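V-type ATPase 116 kDa subunit (Meiothermus ruber, PDB 3RRK) probably takes part in rotary proton transport as the subunit a homolog of a bacterial V-ATPase, of which this chain is the cytoplasmic N-terminal domain. Local coordinates at residues A[20-26]-A[284-288]; A[49-54]-A[277-281]; A[163-168]-A[204-210]; A[172-178]-A[191-197]. All coordinates share one frame; numbering follows the deposited sequence.

Interaction 1 (A[20-26]-A[284-288]); sequences AGPKRLA and KYGAA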
loop_
_atom_site.group_PDB
_atom_site.type_symbol
_atom_site.label_atom_id
_atom_site.label_comp_id
_atom_site.label_asym_id
_atom_site.label_seq_id
_atom_site.Cartn_x
_atom_site.Cartn_y
_atom_site.Cartn_z
ATOM N N ALA A 20 9.465 10.848 -33.179
ATOM C CA ALA A 20 10.075 11.979 -32.510
ATOM C C ALA A 20 11.149 11.495 -31.536
ATOM O O ALA A 20 11.108 10.356 -31.071
ATOM C CB ALA A 20 9.018 12.820 -31.799
ATOM N N GLY A 21 12.120 12.356 -31.249
ATOM C CA GLY A 21 13.165 12.021 -30.308
ATOM C C GLY A 21 13.904 13.260 -29.857
ATOM O O GLY A 21 13.449 14.385 -30.070
ATOM N N PRO A 22 15.053 13.059 -29.212
ATOM C CA PRO A 22 15.917 14.197 -28.893
ATOM C C PRO A 22 16.511 14.739 -30.179
ATOM O O PRO A 22 16.582 14.003 -31.160
ATOM C CB PRO A 22 17.014 13.572 -28.024
ATOM C CG PRO A 22 17.013 12.110 -28.393
ATOM C CD PRO A 22 15.598 11.771 -28.747
ATOM N N LYS A 23 16.914 16.003 -30.186
ATOM C CA LYS A 23 17.596 16.556 -31.352
ATOM C C LYS A 23 18.934 15.871 -31.581
ATOM O O LYS A 23 19.368 15.734 -32.718
ATOM C CB LYS A 23 17.785 18.069 -31.233
ATOM C CG LYS A 23 16.511 18.852 -31.460
ATOM C CD LYS A 23 16.790 20.192 -32.115
ATOM C CE LYS A 23 15.493 20.827 -32.602
ATOM N NZ LYS A 23 15.736 22.110 -33.319
ATOM N N ARG A 24 19.576 15.435 -30.500
ATOM C CA ARG A 24 20.853 14.735 -30.592
ATOM C C ARG A 24 20.776 13.638 -31.635
ATOM O O ARG A 24 21.751 13.369 -32.333
ATOM C CB ARG A 24 21.219 14.070 -29.268
ATOM C CG ARG A 24 21.095 14.923 -28.030
ATOM C CD ARG A 24 21.534 14.128 -26.793
ATOM N NE ARG A 24 20.698 12.950 -26.547
ATOM C CZ ARG A 24 21.149 11.698 -26.492
ATOM N NH1 ARG A 24 22.440 11.441 -26.662
ATOM N NH2 ARG A 24 20.307 10.697 -26.262
ATOM N N LEU A 25 19.615 12.994 -31.724
ATOM C CA LEU A 25 19.469 11.822 -32.577
ATOM C C LEU A 25 18.782 12.114 -33.896
ATOM O O LEU A 25 18.334 11.194 -34.580
ATOM C CB LEU A 25 18.708 10.713 -31.851
ATOM C CG LEU A 25 19.507 9.850 -30.876
ATOM C CD1 LEU A 25 19.943 10.638 -29.644
ATOM C CD2 LEU A 25 18.680 8.642 -30.485
ATOM N N ALA A 26 18.691 13.387 -34.260
ATOM C CA ALA A 26 18.078 13.737 -35.535
ATOM C C ALA A 26 18.670 12.892 -36.665
ATOM O O ALA A 26 17.930 12.344 -37.489
ATOM C CB ALA A 26 18.244 15.211 -35.819
ATOM N N LYS A 284 6.801 18.015 -27.276
ATOM C CA LYS A 284 7.706 17.630 -26.197
ATOM C C LYS A 284 8.983 17.003 -26.767
ATOM O O LYS A 284 9.841 16.534 -26.032
ATOM C CB LYS A 284 6.994 16.685 -25.202
ATOM C CG LYS A 284 7.830 16.246 -23.988
ATOM C CD LYS A 284 7.141 15.131 -23.179
ATOM C CE LYS A 284 8.053 14.508 -22.097
ATOM N NZ LYS A 284 9.056 13.518 -22.610
ATOM N N TYR A 285 9.109 17.009 -28.087
ATOM C CA TYR A 285 10.329 16.525 -28.722
ATOM C C TYR A 285 10.897 17.491 -29.763
ATOM O O TYR A 285 10.154 18.104 -30.539
ATOM C CB TYR A 285 10.085 15.150 -29.319
ATOM C CG TYR A 285 9.897 14.111 -28.258
ATOM C CD1 TYR A 285 10.814 13.986 -27.228
ATOM C CD2 TYR A 285 8.798 13.272 -28.266
ATOM C CE1 TYR A 285 10.658 13.036 -26.240
ATOM C CE2 TYR A 285 8.623 12.315 -27.276
ATOM C CZ TYR A 285 9.561 12.200 -26.266
ATOM O OH TYR A 285 9.400 11.254 -25.276
ATOM N N GLY A 286 12.222 17.621 -29.770
ATOM C CA GLY A 286 12.901 18.535 -30.672
ATOM C C GLY A 286 13.027 18.012 -32.092
ATOM O O GLY A 286 12.834 18.751 -33.062
ATOM N N ALA A 287 13.353 16.732 -32.221
ATOM C CA ALA A 287 13.485 16.123 -33.537
ATOM C C ALA A 287 12.288 15.220 -33.838
ATOM O O ALA A 287 11.912 14.381 -33.017
ATOM C CB ALA A 287 14.790 15.340 -33.632
ATOM N N ALA A 288 11.702 15.403 -35.021
ATOM C CA ALA A 288 10.558 14.612 -35.467
ATOM C C ALA A 288 10.548 14.380 -36.980
ATOM O O ALA A 288 10.702 15.317 -37.763
ATOM C CB ALA A 288 9.271 15.279 -35.041
#
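The two middle strands of a four-stranded antiparallel sheet, 15-21 and 287-293, meet at the end of their pairing, where Gly21 faces Ala287 as a hydrogen-bonded pair. Gly21 N donates to Ala287 O over 2.7 Å (156° at the hydrogen). The return bond, from Ala287 N to Gly21 O, is longer at 3.2 Å, its donor lying above the carbonyl plane. One residue along, Ala20 and Ala288 form the non-hydrogen-bonded pair, their CB atoms 4.1 Å apart. Tyr285 packs against Ala20: its CB sits 3.6 Å from Ala20 CB and 3.5 Å from Gly21 O, and with CG anti to the carbonyl carbon (chi1 -69°) the ring's CD2 also meets that methyl. A glycine in place of Tyr285 would probably leave the Ala20 methyl without this neighbour and open a gap beside Gly21 O. On the other face, Ala287 CB fits against Pro22 O and the Lys23 backbone, 4.1 Å from Ala26 CB at the start of helix 26-36. The Lys23 side chain runs along Gly286, its CE 3.4 Å from Gly286 O. Two backbone bonds fix the register, and the alanine methyls are consistent with the close approach of strands and helix.

Interaction 2 (A[49-54]-A[277-281]); sequences LGEYRL and VADMA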
loop_
_atom_site.group_PDB
_atom_site.type_symbol
_atom_site.label_atom_id
_atom_site.label_comp_id
_atom_site.label_asym_id
_atom_site.label_seq_id
_atom_site.Cartn_x
_atom_site.Cartn_y
_atom_site.Cartn_z
ATOM N N LEU A 49 2.641 19.132 -35.258
ATOM C CA LEU A 49 2.260 17.912 -34.556
ATOM C C LEU A 49 0.990 18.120 -33.749
ATOM O O LEU A 49 0.340 17.159 -33.348
ATOM C CB LEU A 49 3.396 17.456 -33.649
ATOM C CG LEU A 49 4.680 17.222 -34.448
ATOM C CD1 LEU A 49 5.902 17.029 -33.549
ATOM C CD2 LEU A 49 4.490 16.043 -35.396
ATOM N N GLY A 50 0.645 19.383 -33.519
ATOM C CA GLY A 50 -0.575 19.738 -32.809
ATOM C C GLY A 50 -1.785 18.946 -33.270
ATOM O O GLY A 50 -2.604 18.524 -32.463
ATOM N N GLU A 51 -1.888 18.742 -34.578
ATOM C CA GLU A 51 -2.968 17.966 -35.173
ATOM C C GLU A 51 -3.100 16.549 -34.603
ATOM O O GLU A 51 -4.184 15.973 -34.617
ATOM C CB GLU A 51 -2.772 17.902 -36.685
ATOM C CG GLU A 51 -3.370 16.676 -37.344
ATOM C CD GLU A 51 -2.734 16.385 -38.687
ATOM O OE1 GLU A 51 -1.628 16.911 -38.946
ATOM O OE2 GLU A 51 -3.337 15.636 -39.482
ATOM N N TYR A 52 -2.004 15.986 -34.104
ATOM C CA TYR A 52 -2.036 14.633 -33.548
ATOM C C TYR A 52 -2.410 14.625 -32.057
ATOM O O TYR A 52 -2.089 13.693 -31.321
ATOM C CB TYR A 52 -0.707 13.927 -33.808
ATOM C CG TYR A 52 -0.411 13.802 -35.287
ATOM C CD1 TYR A 52 -0.994 12.795 -36.046
ATOM C CD2 TYR A 52 0.429 14.706 -35.930
ATOM C CE1 TYR A 52 -0.742 12.681 -37.402
ATOM C CE2 TYR A 52 0.687 14.602 -37.287
ATOM C CZ TYR A 52 0.097 13.585 -38.019
ATOM O OH TYR A 52 0.344 13.468 -39.372
ATOM N N ARG A 53 -3.104 15.681 -31.644
ATOM C CA ARG A 53 -3.600 15.880 -30.287
ATOM C C ARG A 53 -4.734 14.898 -30.006
ATOM O O ARG A 53 -5.662 14.784 -30.804
ATOM C CB ARG A 53 -4.124 17.311 -30.198
ATOM C CG ARG A 53 -4.701 17.752 -28.876
ATOM C CD ARG A 53 -5.437 19.071 -29.082
ATOM N NE ARG A 53 -5.616 19.842 -27.852
ATOM C CZ ARG A 53 -6.641 19.702 -27.015
ATOM N NH1 ARG A 53 -7.584 18.802 -27.258
ATOM N NH2 ARG A 53 -6.717 20.457 -25.929
ATOM N N LEU A 54 -4.662 14.189 -28.880
ATOM C CA LEU A 54 -5.680 13.198 -28.516
ATOM C C LEU A 54 -7.069 13.814 -28.410
ATOM O O LEU A 54 -7.219 14.896 -27.834
ATOM C CB LEU A 54 -5.336 12.565 -27.167
ATOM C CG LEU A 54 -4.082 11.706 -27.042
ATOM C CD1 LEU A 54 -3.909 11.251 -25.623
ATOM C CD2 LEU A 54 -4.160 10.513 -27.968
ATOM N N VAL A 277 1.939 9.569 -28.303
ATOM C CA VAL A 277 1.177 10.413 -29.199
ATOM C C VAL A 277 0.900 11.794 -28.604
ATOM O O VAL A 277 1.064 12.813 -29.279
ATOM C CB VAL A 277 -0.158 9.747 -29.558
ATOM C CG1 VAL A 277 -0.989 10.663 -30.442
ATOM C CG2 VAL A 277 0.100 8.410 -30.228
ATOM N N ALA A 278 0.487 11.826 -27.341
ATOM C CA ALA A 278 0.126 13.089 -26.691
ATOM C C ALA A 278 1.333 13.994 -26.488
ATOM O O ALA A 278 1.256 15.204 -26.724
ATOM C CB ALA A 278 -0.582 12.835 -25.363
ATOM N N ASP A 279 2.441 13.403 -26.045
ATOM C CA ASP A 279 3.670 14.152 -25.805
ATOM C C ASP A 279 4.239 14.678 -27.115
ATOM O O ASP A 279 4.609 15.839 -27.228
ATOM C CB ASP A 279 4.708 13.270 -25.118
ATOM C CG ASP A 279 4.252 12.778 -23.763
ATOM O OD1 ASP A 279 3.239 13.300 -23.236
ATOM O OD2 ASP A 279 4.919 11.867 -23.223
ATOM N N MET A 280 4.306 13.803 -28.105
ATOM C CA MET A 280 4.690 14.195 -29.444
ATOM C C MET A 280 3.891 15.405 -29.907
ATOM O O MET A 280 4.464 16.420 -30.270
ATOM C CB MET A 280 4.476 13.028 -30.393
ATOM C CG MET A 280 4.776 13.332 -31.834
ATOM S SD MET A 280 4.488 11.851 -32.801
ATOM C CE MET A 280 5.655 10.754 -32.027
ATOM N N ALA A 281 2.569 15.298 -29.886
ATOM C CA ALA A 281 1.695 16.397 -30.301
ATOM C C ALA A 281 1.882 17.644 -29.446
ATOM O O ALA A 281 1.523 18.744 -29.861
ATOM C CB ALA A 281 0.225 15.957 -30.281
#
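Ala281 presents its CB to the loop 49-54 and is the residue most covered by the contact. The methyl points between two backbone oxygens, 3.3 Å from Leu49 O and 3.4 Å from Tyr52 O. Leu49 O also accepts from Tyr52 N, closing the short 3-10 turn that wraps round this methyl. One helical turn earlier, Val277 sends its CG1 branch to Tyr52 O; that branch is anti to the backbone N (chi1 177°), which directs it at the loop. Leu54 comes at the helix with both ends of its fork. Its CD1 rests on Ala278 CB at 3.7 Å, and its CD2 approaches Val277 CG1 at 4.0 Å, the two side chains crossing obliquely. At the other end Leu49 lies along the helix backbone, with CD1 3.6 Å from Met280 O and a looser 4.2 Å from Met280 CG. Tyr52 behaves differently: its CB faces Ala281 CB, but the ring turns off the helix. No hydrogen bond joins the segments; the loop rests on the helix through methyl groups set against side chains and backbone oxygens, with a CA-H...O contact from Ala281 CA to Leu49 O. Beyond them, the Tyr52 side chain touches Lys16 and Ile18 of strand 15-21, Met280 packs on Ile18 and Ala20 of that strand, and Val277 touches Ile312 of strand 310-313, so the helix meets both loop and sheet.

Interaction 3 (A[163-168]-A[204-210]); sequences AVRKAL and SLSRLGL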
loop_
_atom_site.group_PDB
_atom_site.type_symbol
_atom_site.label_atom_id
_atom_site.label_comp_id
_atom_site.label_asym_id
_atom_site.label_seq_id
_atom_site.Cartn_x
_atom_site.Cartn_y
_atom_site.Cartn_z
ATOM N N ALA A 163 10.785 3.727 44.110
ATOM C CA ALA A 163 10.873 5.173 43.954
ATOM C C ALA A 163 9.486 5.761 43.702
ATOM O O ALA A 163 9.159 6.847 44.194
ATOM C CB ALA A 163 11.840 5.533 42.813
ATOM N N VAL A 164 8.685 5.024 42.934
ATOM C CA VAL A 164 7.305 5.388 42.625
ATOM C C VAL A 164 6.427 5.307 43.872
ATOM O O VAL A 164 5.671 6.235 44.190
ATOM C CB VAL A 164 6.708 4.423 41.585
ATOM C CG1 VAL A 164 5.215 4.644 41.445
ATOM C CG2 VAL A 164 7.399 4.580 40.260
ATOM N N ARG A 165 6.517 4.173 44.554
ATOM C CA ARG A 165 5.811 3.986 45.805
ATOM C C ARG A 165 6.160 5.132 46.746
ATOM O O ARG A 165 5.291 5.657 47.444
ATOM C CB ARG A 165 6.168 2.631 46.419
ATOM C CG ARG A 165 5.559 2.390 47.787
ATOM C CD ARG A 165 5.711 0.937 48.237
ATOM N NE ARG A 165 4.584 0.107 47.812
ATOM C CZ ARG A 165 4.677 -0.954 47.013
ATOM N NH1 ARG A 165 5.856 -1.342 46.535
ATOM N NH2 ARG A 165 3.585 -1.634 46.696
ATOM N N LYS A 166 7.428 5.537 46.736
ATOM C CA LYS A 166 7.877 6.643 47.570
ATOM C C LYS A 166 7.233 7.950 47.145
ATOM O O LYS A 166 6.662 8.657 47.971
ATOM C CB LYS A 166 9.397 6.785 47.553
ATOM C CG LYS A 166 9.882 8.074 48.210
ATOM C CD LYS A 166 11.391 8.097 48.404
ATOM C CE LYS A 166 11.865 9.453 48.928
ATOM N NZ LYS A 166 11.690 10.542 47.918
ATOM N N ALA A 167 7.335 8.280 45.863
ATOM C CA ALA A 167 6.657 9.458 45.331
ATOM C C ALA A 167 5.162 9.454 45.675
ATOM O O ALA A 167 4.646 10.419 46.234
ATOM C CB ALA A 167 6.850 9.548 43.827
ATOM N N LEU A 168 4.470 8.372 45.332
ATOM C CA LEU A 168 3.037 8.280 45.583
ATOM C C LEU A 168 2.705 8.566 47.035
ATOM O O LEU A 168 1.815 9.360 47.322
ATOM C CB LEU A 168 2.498 6.902 45.204
ATOM C CG LEU A 168 2.318 6.634 43.711
ATOM C CD1 LEU A 168 1.920 5.192 43.498
ATOM C CD2 LEU A 168 1.278 7.561 43.115
ATOM N N SER A 204 2.924 12.145 39.656
ATOM C CA SER A 204 4.017 11.429 40.288
ATOM C C SER A 204 4.773 10.589 39.283
ATOM O O SER A 204 5.997 10.571 39.300
ATOM C CB SER A 204 3.508 10.556 41.421
ATOM O OG SER A 204 2.846 11.365 42.372
ATOM N N LEU A 205 4.054 9.893 38.404
ATOM C CA LEU A 205 4.717 9.100 37.372
ATOM C C LEU A 205 5.481 10.025 36.455
ATOM O O LEU A 205 6.622 9.755 36.071
ATOM C CB LEU A 205 3.720 8.296 36.550
ATOM C CG LEU A 205 2.702 7.391 37.246
ATOM C CD1 LEU A 205 2.042 6.471 36.224
ATOM C CD2 LEU A 205 3.346 6.588 38.349
ATOM N N SER A 206 4.839 11.127 36.101
ATOM C CA SER A 206 5.443 12.088 35.195
ATOM C C SER A 206 6.796 12.592 35.705
ATOM O O SER A 206 7.724 12.784 34.932
ATOM C CB SER A 206 4.496 13.258 34.949
ATOM O OG SER A 206 5.045 14.154 33.999
ATOM N N ARG A 207 6.913 12.803 37.009
ATOM C CA ARG A 207 8.157 13.321 37.566
ATOM C C ARG A 207 9.215 12.223 37.697
ATOM O O ARG A 207 10.347 12.493 38.063
ATOM C CB ARG A 207 7.910 14.055 38.896
ATOM C CG ARG A 207 6.821 15.119 38.787
ATOM C CD ARG A 207 7.000 16.301 39.738
ATOM N NE ARG A 207 5.775 17.105 39.836
ATOM C CZ ARG A 207 5.311 17.926 38.888
ATOM N NH1 ARG A 207 5.961 18.073 37.733
ATOM N NH2 ARG A 207 4.182 18.603 39.092
ATOM N N LEU A 208 8.851 10.988 37.368
ATOM C CA LEU A 208 9.823 9.889 37.342
ATOM C C LEU A 208 10.090 9.383 35.919
ATOM O O LEU A 208 10.790 8.388 35.716
ATOM C CB LEU A 208 9.368 8.744 38.248
ATOM C CG LEU A 208 9.310 9.219 39.697
ATOM C CD1 LEU A 208 8.953 8.101 40.657
ATOM C CD2 LEU A 208 10.651 9.853 40.064
ATOM N N GLY A 209 9.533 10.086 34.938
ATOM C CA GLY A 209 9.694 9.717 33.546
ATOM C C GLY A 209 8.906 8.488 33.135
ATOM O O GLY A 209 9.260 7.801 32.182
ATOM N N LEU A 210 7.835 8.203 33.862
ATOM C CA LEU A 210 6.981 7.070 33.548
ATOM C C LEU A 210 5.649 7.576 33.003
ATOM O O LEU A 210 5.272 8.727 33.218
ATOM C CB LEU A 210 6.737 6.247 34.808
ATOM C CG LEU A 210 7.972 5.746 35.551
ATOM C CD1 LEU A 210 7.586 5.233 36.934
ATOM C CD2 LEU A 210 8.625 4.657 34.737
#
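Val164, Leu208 and Ser204 carry most of the contact between helix 158-172 and the C-terminal end of helix 198-206. Val164 works with both branches. CG1, anti to the backbone N at chi1 170°, meets Leu205 CD2 at 4.1 Å, while CG2 turns to the residues after the helix and lies 3.4 Å from Leu210 CD1 and 3.9 Å from Leu208 CD1. Three leucine side chains therefore converge on one valine. Leu208 inserts its CD1 methyl against the helix backbone itself, 3.7 Å from Val164 CA. The same methyl lies near Ala163 O, and it touches Ala167 CB at 4.1 Å, an approach that the small alanines probably permit. Ser204 faces the neighbouring turn with its CB, 4.2 Å from Ala167 CB and 4.1 Å from Leu168 CD2. Its hydroxyl is occupied within its own helix, where OG hydrogen-bonds to Ala200 O, so the buried serine meets the other helix mainly as a small apolar group. Helix 198-206 ends in a Schellman motif, with Gly209, of positive phi, as its C-prime residue: Leu210 N bonds to Leu205 O and Gly209 N to Ser206 O. The chain reversal at Gly209 probably helps bring Leu210 back toward Val164. Val164 and Leu205 both also pack on Phe153 of strand 148-155. The contact is thus the helix-helix seam of a two-layer alpha+beta fold, in which both helices lie on one face of the three-stranded antiparallel sheet.

Interaction 4 (A[172-178]-A[191-197]); sequences LADRFVL and VVVKRSE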
loop_
_atom_site.group_PDB
_atom_site.type_symbol
_atom_site.label_atom_id
_atom_site.label_comp_id
_atom_site.label_asym_id
_atom_site.label_seq_id
_atom_site.Cartn_x
_atom_site.Cartn_y
_atom_site.Cartn_z
ATOM N N LEU A 172 0.222 11.234 48.372
ATOM C CA LEU A 172 -1.111 10.748 48.709
ATOM C C LEU A 172 -1.176 10.011 50.045
ATOM O O LEU A 172 -2.227 9.492 50.420
ATOM C CB LEU A 172 -1.610 9.826 47.599
ATOM C CG LEU A 172 -1.842 10.495 46.246
ATOM C CD1 LEU A 172 -1.951 9.449 45.139
ATOM C CD2 LEU A 172 -3.082 11.383 46.305
ATOM N N ALA A 173 -0.057 9.957 50.757
ATOM C CA ALA A 173 0.026 9.202 52.005
ATOM C C ALA A 173 -0.326 7.735 51.797
ATOM O O ALA A 173 0.394 6.993 51.123
ATOM C CB ALA A 173 -0.881 9.818 53.077
ATOM N N ASP A 174 -1.451 7.335 52.378
ATOM C CA ASP A 174 -1.908 5.955 52.334
ATOM C C ASP A 174 -3.142 5.786 51.451
ATOM O O ASP A 174 -3.808 4.750 51.502
ATOM C CB ASP A 174 -2.212 5.456 53.755
ATOM C CG ASP A 174 -2.915 6.509 54.618
ATOM O OD1 ASP A 174 -3.532 7.448 54.061
ATOM O OD2 ASP A 174 -2.850 6.396 55.865
ATOM N N ARG A 175 -3.449 6.808 50.654
ATOM C CA ARG A 175 -4.619 6.768 49.772
ATOM C C ARG A 175 -4.258 6.312 48.355
ATOM O O ARG A 175 -4.543 7.010 47.373
ATOM C CB ARG A 175 -5.301 8.136 49.701
ATOM C CG ARG A 175 -5.762 8.699 51.014
ATOM C CD ARG A 175 -6.113 10.166 50.866
ATOM N NE ARG A 175 -4.950 10.946 50.455
ATOM C CZ ARG A 175 -4.940 12.267 50.317
ATOM N NH1 ARG A 175 -6.040 12.969 50.560
ATOM N NH2 ARG A 175 -3.829 12.886 49.935
ATOM N N PHE A 176 -3.629 5.145 48.259
ATOM C CA PHE A 176 -3.339 4.515 46.974
ATOM C C PHE A 176 -2.939 3.063 47.180
ATOM O O PHE A 176 -2.546 2.656 48.279
ATOM C CB PHE A 176 -2.217 5.245 46.224
ATOM C CG PHE A 176 -0.846 5.021 46.807
ATOM C CD1 PHE A 176 -0.038 3.992 46.340
ATOM C CD2 PHE A 176 -0.363 5.845 47.822
ATOM C CE1 PHE A 176 1.235 3.788 46.871
ATOM C CE2 PHE A 176 0.907 5.650 48.362
ATOM C CZ PHE A 176 1.709 4.621 47.886
ATOM N N VAL A 177 -3.032 2.292 46.108
ATOM C CA VAL A 177 -2.582 0.908 46.104
ATOM C C VAL A 177 -1.643 0.689 44.923
ATOM O O VAL A 177 -2.022 0.860 43.763
ATOM C CB VAL A 177 -3.768 -0.068 46.007
ATOM C CG1 VAL A 177 -3.272 -1.477 45.749
ATOM C CG2 VAL A 177 -4.608 -0.009 47.275
ATOM N N LEU A 178 -0.405 0.323 45.215
ATOM C CA LEU A 178 0.547 0.054 44.152
ATOM C C LEU A 178 0.924 -1.421 44.137
ATOM O O LEU A 178 1.589 -1.910 45.040
ATOM C CB LEU A 178 1.779 0.940 44.304
ATOM C CG LEU A 178 2.831 0.786 43.207
ATOM C CD1 LEU A 178 2.223 0.940 41.792
ATOM C CD2 LEU A 178 3.974 1.769 43.441
ATOM N N VAL A 191 -1.591 1.481 39.616
ATOM C CA VAL A 191 -1.895 2.311 40.770
ATOM C C VAL A 191 -3.388 2.523 40.833
ATOM O O VAL A 191 -4.050 2.634 39.800
ATOM C CB VAL A 191 -1.261 3.696 40.694
ATOM C CG1 VAL A 191 -1.321 4.371 42.079
ATOM C CG2 VAL A 191 0.154 3.584 40.218
ATOM N N VAL A 192 -3.899 2.587 42.060
ATOM C CA VAL A 192 -5.305 2.804 42.328
ATOM C C VAL A 192 -5.474 3.929 43.339
ATOM O O VAL A 192 -4.815 3.960 44.380
ATOM C CB VAL A 192 -5.950 1.535 42.877
ATOM C CG1 VAL A 192 -7.443 1.764 43.129
ATOM C CG2 VAL A 192 -5.710 0.379 41.910
ATOM N N VAL A 193 -6.368 4.851 43.026
ATOM C CA VAL A 193 -6.485 6.087 43.783
ATOM C C VAL A 193 -7.938 6.538 43.765
ATOM O O VAL A 193 -8.739 6.042 42.973
ATOM C CB VAL A 193 -5.599 7.202 43.152
ATOM C CG1 VAL A 193 -4.142 7.037 43.545
ATOM C CG2 VAL A 193 -5.731 7.193 41.636
ATOM N N LYS A 194 -8.290 7.468 44.642
ATOM C CA LYS A 194 -9.576 8.125 44.512
ATOM C C LYS A 194 -9.643 8.717 43.103
ATOM O O LYS A 194 -8.658 9.274 42.613
ATOM C CB LYS A 194 -9.735 9.216 45.579
ATOM C CG LYS A 194 -9.816 8.679 47.019
ATOM C CD LYS A 194 -9.669 9.776 48.088
ATOM C CE LYS A 194 -10.862 10.723 48.119
ATOM N NZ LYS A 194 -10.893 11.533 49.369
ATOM N N ARG A 195 -10.786 8.566 42.441
ATOM C CA ARG A 195 -10.991 9.151 41.117
ATOM C C ARG A 195 -10.531 10.606 41.071
ATOM O O ARG A 195 -9.855 11.032 40.131
ATOM C CB ARG A 195 -12.461 9.072 40.711
ATOM C CG ARG A 195 -12.769 9.762 39.388
ATOM C CD ARG A 195 -12.257 8.965 38.193
ATOM N NE ARG A 195 -13.057 7.767 37.932
ATOM C CZ ARG A 195 -12.795 6.890 36.967
ATOM N NH1 ARG A 195 -11.748 7.074 36.167
ATOM N NH2 ARG A 195 -13.573 5.826 36.804
ATOM N N SER A 196 -10.890 11.357 42.103
ATOM C CA SER A 196 -10.557 12.774 42.183
ATOM C C SER A 196 -9.053 13.062 42.330
ATOM O O SER A 196 -8.645 14.214 42.324
ATOM C CB SER A 196 -11.334 13.444 43.334
ATOM O OG SER A 196 -10.852 13.025 44.605
ATOM N N GLU A 197 -8.232 12.031 42.475
ATOM C CA GLU A 197 -6.798 12.241 42.655
ATOM C C GLU A 197 -5.984 11.567 41.559
ATOM O O GLU A 197 -4.782 11.342 41.716
ATOM C CB GLU A 197 -6.351 11.710 44.012
ATOM C CG GLU A 197 -7.077 12.355 45.171
ATOM C CD GLU A 197 -6.556 11.880 46.509
ATOM O OE1 GLU A 197 -6.201 10.678 46.618
ATOM O OE2 GLU A 197 -6.490 12.714 47.440
#
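Val193 CG1 is the apolar centre at the open end of the beta hairpin formed by strands 177-182 and 187-194, meeting Leu172 CD1 at 3.6 Å and Phe176 CB at 3.8 Å. Leu172 and Val193 cross at about a right angle. Deeper in the hairpin, Leu178 CD1 touches Val191 CG2 at 3.7 Å, on the face covered by helix 158-172. Val177 and Val192, a hydrogen-bonded antiparallel pair, turn to the opposite face. Val177 N reaches Val192 O at 3.0 Å in the carbonyl plane, and Val192 N answers to Val177 O. Outward from this core, Leu172 CD2 lies against the Glu197 carboxylate, and Arg175 closes the edge. The Arg175 NH1 to Glu197 OE2 salt bridge, 3.2 Å long, is one of charge only: the oxygen stands over a guanidinium face, the two planes 89° apart. An alanine in place of Glu197 would probably leave the Arg175 guanidinium without this countercharge and uncover the side of Leu172. Arg175, bent at chi3 (-62°), is also tied to its own turn, a type II' turn, where NE donates to Leu172 O at 3.1 Å; Arg175 N reaches that same oxygen from the opposite face of its plane.

In the fold
The four contacts fall into two groups at opposite ends of an elongated chain. Interactions 1 and 2, centres 14 Å apart, share one lobe, where Ala288 packs on Leu49 and the end of helix 224-281 leads through Lys284 into strand 287-293. Interactions 3 and 4, 13 Å apart, share the other lobe, where Leu168 bears on Phe176 and Val191. Between the groups the centres lie 72 to 80 Å apart, a gap bridged by the long helices 94-138 and 224-281. Along the chain the contacts are nested, 4 within 3, 3 within 2 and 2 within 1, so the far lobe is one insertion, while the lobe holding interactions 1 and 2 is built from both ends of the modelled chain.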